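Local coordinates for arylamine n-acetyltransferase (Mycobacterium smegmatis, PDB 1W5R), which transfers acetyl groups to arylamines in its native form, probably from acetyl-CoA and by way of a cysteine-containing catalytic triad, as in other members of its family, at residues E90-R102 with W176-P188. The protein carries 1 engineered substitution. Residues are numbered along the deposited sequence; the frame is centred on the assembly and turned at random.
Sequences EVERLSGRVVWMR and WQPLYTFTTEPRP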
# COMPACT_ATOMS: atom_id res chain seq x y z
N GLU A 90 7.33 -36.36 -16.18
CA GLU A 90 6.79 -36.43 -17.53
C GLU A 90 5.93 -35.19 -17.74
O GLU A 90 5.04 -34.89 -16.94
CB GLU A 90 5.99 -37.70 -17.75
CG GLU A 90 5.66 -37.97 -19.22
CD GLU A 90 4.21 -37.70 -19.55
OE1 GLU A 90 3.33 -38.36 -18.95
OE2 GLU A 90 3.94 -36.84 -20.42
N VAL A 91 6.23 -34.47 -18.82
CA VAL A 91 5.65 -33.13 -19.02
C VAL A 91 4.98 -33.02 -20.38
O VAL A 91 5.60 -33.34 -21.42
CB VAL A 91 6.74 -32.02 -18.91
CG1 VAL A 91 6.13 -30.62 -19.06
CG2 VAL A 91 7.52 -32.13 -17.60
N GLU A 92 3.73 -32.59 -20.39
CA GLU A 92 3.06 -32.17 -21.62
C GLU A 92 2.79 -30.67 -21.55
O GLU A 92 2.46 -30.15 -20.47
CB GLU A 92 1.77 -32.95 -21.84
CG GLU A 92 2.05 -34.43 -22.10
CD GLU A 92 0.82 -35.30 -22.22
OE1 GLU A 92 -0.24 -34.95 -21.65
OE2 GLU A 92 0.91 -36.35 -22.90
N ARG A 93 3.00 -29.98 -22.67
CA ARG A 93 2.72 -28.55 -22.77
C ARG A 93 1.33 -28.32 -23.32
O ARG A 93 0.96 -28.82 -24.39
CB ARG A 93 3.74 -27.83 -23.66
CG ARG A 93 5.13 -27.63 -23.06
CD ARG A 93 5.92 -28.94 -22.96
NE ARG A 93 7.32 -28.66 -22.68
CZ ARG A 93 8.27 -29.58 -22.50
NH1 ARG A 93 7.97 -30.88 -22.58
NH2 ARG A 93 9.51 -29.20 -22.24
N LEU A 94 0.52 -27.58 -22.57
CA LEU A 94 -0.84 -27.29 -23.01
C LEU A 94 -0.99 -25.82 -23.35
O LEU A 94 -0.20 -24.98 -22.87
CB LEU A 94 -1.84 -27.66 -21.91
CG LEU A 94 -1.69 -29.06 -21.28
CD1 LEU A 94 -2.78 -29.30 -20.24
CD2 LEU A 94 -1.74 -30.16 -22.34
N SER A 95 -1.99 -25.52 -24.17
CA SER A 95 -2.36 -24.14 -24.49
C SER A 95 -3.75 -23.81 -23.95
O SER A 95 -4.59 -24.70 -23.76
CB SER A 95 -2.32 -23.90 -26.00
OG SER A 95 -3.28 -24.71 -26.66
N GLY A 96 -3.99 -22.52 -23.72
CA GLY A 96 -5.28 -22.07 -23.24
C GLY A 96 -5.65 -20.66 -23.66
O GLY A 96 -4.84 -19.94 -24.26
N ARG A 97 -6.87 -20.28 -23.33
CA ARG A 97 -7.47 -19.00 -23.70
C ARG A 97 -7.79 -18.27 -22.40
O ARG A 97 -8.37 -18.87 -21.48
CB ARG A 97 -8.78 -19.22 -24.46
CG ARG A 97 -8.65 -20.14 -25.68
CD ARG A 97 -9.99 -20.29 -26.38
NE ARG A 97 -9.94 -21.34 -27.39
CZ ARG A 97 -9.52 -21.16 -28.64
NH1 ARG A 97 -9.16 -19.96 -29.07
NH2 ARG A 97 -9.50 -22.18 -29.48
N VAL A 98 -7.40 -17.00 -22.30
CA VAL A 98 -7.59 -16.26 -21.05
C VAL A 98 -8.97 -15.63 -21.02
O VAL A 98 -9.36 -14.88 -21.90
CB VAL A 98 -6.46 -15.20 -20.84
CG1 VAL A 98 -6.70 -14.36 -19.56
CG2 VAL A 98 -5.10 -15.88 -20.79
N VAL A 99 -9.73 -15.96 -19.97
CA VAL A 99 -11.09 -15.46 -19.84
C VAL A 99 -11.23 -14.52 -18.65
O VAL A 99 -12.34 -14.09 -18.31
CB VAL A 99 -12.12 -16.62 -19.72
CG1 VAL A 99 -12.09 -17.51 -20.96
CG2 VAL A 99 -11.87 -17.45 -18.45
N TRP A 100 -10.11 -14.19 -18.03
CA TRP A 100 -10.12 -13.38 -16.81
C TRP A 100 -10.84 -12.04 -17.00
O TRP A 100 -10.47 -11.25 -17.87
CB TRP A 100 -8.71 -13.20 -16.27
CG TRP A 100 -8.72 -12.90 -14.80
CD1 TRP A 100 -9.76 -13.10 -13.93
CD2 TRP A 100 -7.64 -12.39 -14.01
NE1 TRP A 100 -9.40 -12.73 -12.66
CE2 TRP A 100 -8.10 -12.29 -12.68
CE3 TRP A 100 -6.32 -12.01 -14.30
CZ2 TRP A 100 -7.30 -11.82 -11.64
CZ3 TRP A 100 -5.52 -11.53 -13.27
CH2 TRP A 100 -6.02 -11.44 -11.95
N MET A 101 -11.87 -11.82 -16.19
CA MET A 101 -12.67 -10.58 -16.19
C MET A 101 -13.40 -10.29 -17.50
O MET A 101 -13.87 -9.18 -17.73
CB MET A 101 -11.81 -9.37 -15.77
CG MET A 101 -11.26 -9.45 -14.36
SD MET A 101 -12.55 -9.63 -13.11
CE MET A 101 -13.32 -8.01 -13.17
N ARG A 102 -13.49 -11.30 -18.37
CA ARG A 102 -14.22 -11.16 -19.62
C ARG A 102 -15.71 -11.32 -19.38
O ARG A 102 -16.13 -12.15 -18.57
CB ARG A 102 -13.75 -12.20 -20.65
CG ARG A 102 -12.57 -11.77 -21.49
CD ARG A 102 -12.69 -12.34 -22.90
NE ARG A 102 -11.75 -11.73 -23.84
CZ ARG A 102 -11.97 -11.57 -25.14
NH1 ARG A 102 -13.11 -11.97 -25.68
NH2 ARG A 102 -11.04 -11.01 -25.90
N TRP A 176 -15.13 -16.26 -6.59
CA TRP A 176 -14.56 -17.13 -7.61
C TRP A 176 -14.47 -16.41 -8.94
O TRP A 176 -15.44 -15.78 -9.38
CB TRP A 176 -15.35 -18.42 -7.72
CG TRP A 176 -15.06 -19.31 -6.58
CD1 TRP A 176 -15.73 -19.38 -5.39
CD2 TRP A 176 -13.99 -20.24 -6.50
NE1 TRP A 176 -15.14 -20.32 -4.57
CE2 TRP A 176 -14.06 -20.86 -5.24
CE3 TRP A 176 -12.96 -20.60 -7.38
CZ2 TRP A 176 -13.14 -21.83 -4.83
CZ3 TRP A 176 -12.06 -21.56 -6.99
CH2 TRP A 176 -12.16 -22.18 -5.72
N GLN A 177 -13.30 -16.51 -9.56
CA GLN A 177 -13.01 -15.84 -10.82
C GLN A 177 -12.37 -16.82 -11.78
O GLN A 177 -11.30 -17.36 -11.50
CB GLN A 177 -12.06 -14.67 -10.59
CG GLN A 177 -12.70 -13.58 -9.74
CD GLN A 177 -11.96 -12.28 -9.74
OE1 GLN A 177 -10.81 -12.20 -10.17
NE2 GLN A 177 -12.62 -11.23 -9.25
N PRO A 178 -13.04 -17.09 -12.91
CA PRO A 178 -12.40 -17.87 -13.96
C PRO A 178 -11.16 -17.15 -14.48
O PRO A 178 -11.18 -15.92 -14.70
CB PRO A 178 -13.49 -17.94 -15.04
CG PRO A 178 -14.80 -17.77 -14.27
CD PRO A 178 -14.44 -16.74 -13.25
N LEU A 179 -10.09 -17.91 -14.67
CA LEU A 179 -8.82 -17.36 -15.14
C LEU A 179 -8.60 -17.69 -16.61
O LEU A 179 -8.38 -16.79 -17.42
CB LEU A 179 -7.66 -17.89 -14.30
CG LEU A 179 -7.73 -17.62 -12.78
CD1 LEU A 179 -6.44 -18.14 -12.16
CD2 LEU A 179 -7.98 -16.15 -12.42
N TYR A 180 -8.64 -18.98 -16.95
CA TYR A 180 -8.45 -19.37 -18.33
C TYR A 180 -9.08 -20.72 -18.58
O TYR A 180 -9.38 -21.46 -17.63
CB TYR A 180 -6.97 -19.37 -18.71
CG TYR A 180 -6.05 -20.18 -17.81
CD1 TYR A 180 -5.92 -21.57 -17.95
CD2 TYR A 180 -5.29 -19.55 -16.81
CE1 TYR A 180 -5.04 -22.31 -17.14
CE2 TYR A 180 -4.42 -20.28 -15.99
CZ TYR A 180 -4.31 -21.67 -16.16
OH TYR A 180 -3.43 -22.41 -15.40
N THR A 181 -9.29 -21.03 -19.85
CA THR A 181 -9.75 -22.33 -20.27
C THR A 181 -8.62 -23.00 -21.05
O THR A 181 -7.78 -22.33 -21.62
CB THR A 181 -10.99 -22.21 -21.17
OG1 THR A 181 -10.65 -21.56 -22.41
CG2 THR A 181 -12.11 -21.44 -20.48
N PHE A 182 -8.60 -24.32 -21.04
CA PHE A 182 -7.57 -25.06 -21.77
C PHE A 182 -8.05 -26.47 -22.07
O PHE A 182 -8.92 -27.00 -21.37
CB PHE A 182 -6.25 -25.10 -20.98
CG PHE A 182 -6.33 -25.88 -19.68
CD1 PHE A 182 -5.93 -27.22 -19.64
CD2 PHE A 182 -6.77 -25.28 -18.51
CE1 PHE A 182 -5.97 -27.94 -18.44
CE2 PHE A 182 -6.83 -26.00 -17.31
CZ PHE A 182 -6.43 -27.33 -17.28
N THR A 183 -7.48 -27.08 -23.11
CA THR A 183 -7.68 -28.50 -23.34
C THR A 183 -6.42 -29.28 -22.96
O THR A 183 -5.34 -28.69 -22.78
CB THR A 183 -8.07 -28.82 -24.82
OG1 THR A 183 -6.89 -28.76 -25.65
CG2 THR A 183 -9.15 -27.88 -25.33
N THR A 184 -6.54 -30.60 -22.84
CA THR A 184 -5.40 -31.41 -22.47
C THR A 184 -4.67 -31.99 -23.69
O THR A 184 -3.87 -32.90 -23.53
CB THR A 184 -5.79 -32.53 -21.47
OG1 THR A 184 -6.78 -33.38 -22.07
CG2 THR A 184 -6.33 -31.92 -20.18
N GLU A 185 -4.92 -31.45 -24.88
CA GLU A 185 -4.17 -31.87 -26.08
C GLU A 185 -2.73 -31.35 -26.01
O GLU A 185 -2.51 -30.13 -25.96
CB GLU A 185 -4.85 -31.35 -27.34
CG GLU A 185 -4.14 -31.76 -28.63
CD GLU A 185 -4.71 -31.09 -29.87
OE1 GLU A 185 -5.79 -30.46 -29.79
OE2 GLU A 185 -4.07 -31.20 -30.96
N PRO A 186 -1.73 -32.25 -25.97
CA PRO A 186 -0.35 -31.78 -25.94
C PRO A 186 0.01 -30.97 -27.19
O PRO A 186 -0.36 -31.35 -28.32
CB PRO A 186 0.46 -33.08 -25.89
CG PRO A 186 -0.49 -34.08 -25.28
CD PRO A 186 -1.80 -33.72 -25.91
N ARG A 187 0.75 -29.88 -26.98
CA ARG A 187 1.08 -28.97 -28.07
C ARG A 187 2.56 -29.05 -28.40
O ARG A 187 3.41 -29.14 -27.51
CB ARG A 187 0.75 -27.52 -27.69
CG ARG A 187 -0.67 -27.28 -27.22
CD ARG A 187 -1.64 -27.63 -28.32
NE ARG A 187 -3.01 -27.27 -27.96
CZ ARG A 187 -4.08 -27.55 -28.70
NH1 ARG A 187 -3.95 -28.20 -29.86
NH2 ARG A 187 -5.27 -27.16 -28.27
N PRO A 188 2.88 -29.03 -29.71
CA PRO A 188 4.27 -28.97 -30.08
C PRO A 188 4.82 -27.56 -29.90
O PRO A 188 4.05 -26.58 -29.92
CB PRO A 188 4.25 -29.32 -31.57
CG PRO A 188 2.93 -28.81 -32.05
CD PRO A 188 1.98 -29.02 -30.88
O HOH W 1 3.65 -31.09 -25.21
O HOH W 2 -3.55 -27.88 -24.95
O HOH W 3 -6.10 -26.05 -25.66
O HOH W 4 -12.76 -13.76 -14.31
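Between S95 and T183 the two segments are bridged by water instead of direct backbone bonds: one water accepts from S95 N (2.9 Å) and donates to the carbonyl oxygens of T183 and E185, while a second links S95 O to T183 N. This second water also lies at the edge of the R187 guanidinium, in its plane. R187 NE gives its hydrogen to S95 OG (2.9 Å), which sits 33° out of that plane; the bend at chi2 folds the arginine back to reach it. R187 NH1 forms a salt bridge with E185 OE1, and direct backbone pairing returns where R187 N meets R93 O at 2.8 Å.

Regular antiparallel pairing is short, with R97 and T181 as the hydrogen-bonded pair (R97 N to T181 O 2.8 Å, T181 N to R97 O 2.9 Å). V99 N then reaches L179 O at 3.0 Å from 37° out of the carbonyl plane. L179 CD2 makes a CH-pi contact over the five-membered ring of W100, 3.7 Å from the centroid and 11° off the normal. At the ring edge W100 NE1 donates to Q177 OE1 (2.9 Å).

Strands 90-98 and 175-182 are central neighbours in an antiparallel sheet, probably of the family's beta-barrel domain. Strands 111-119 and 165-172 flank them; L179 and Y180 together face L168 of the latter, a classic beta bulge. Q111 also bonds S95 OG, and E85 of helix 73-87 pairs with R93.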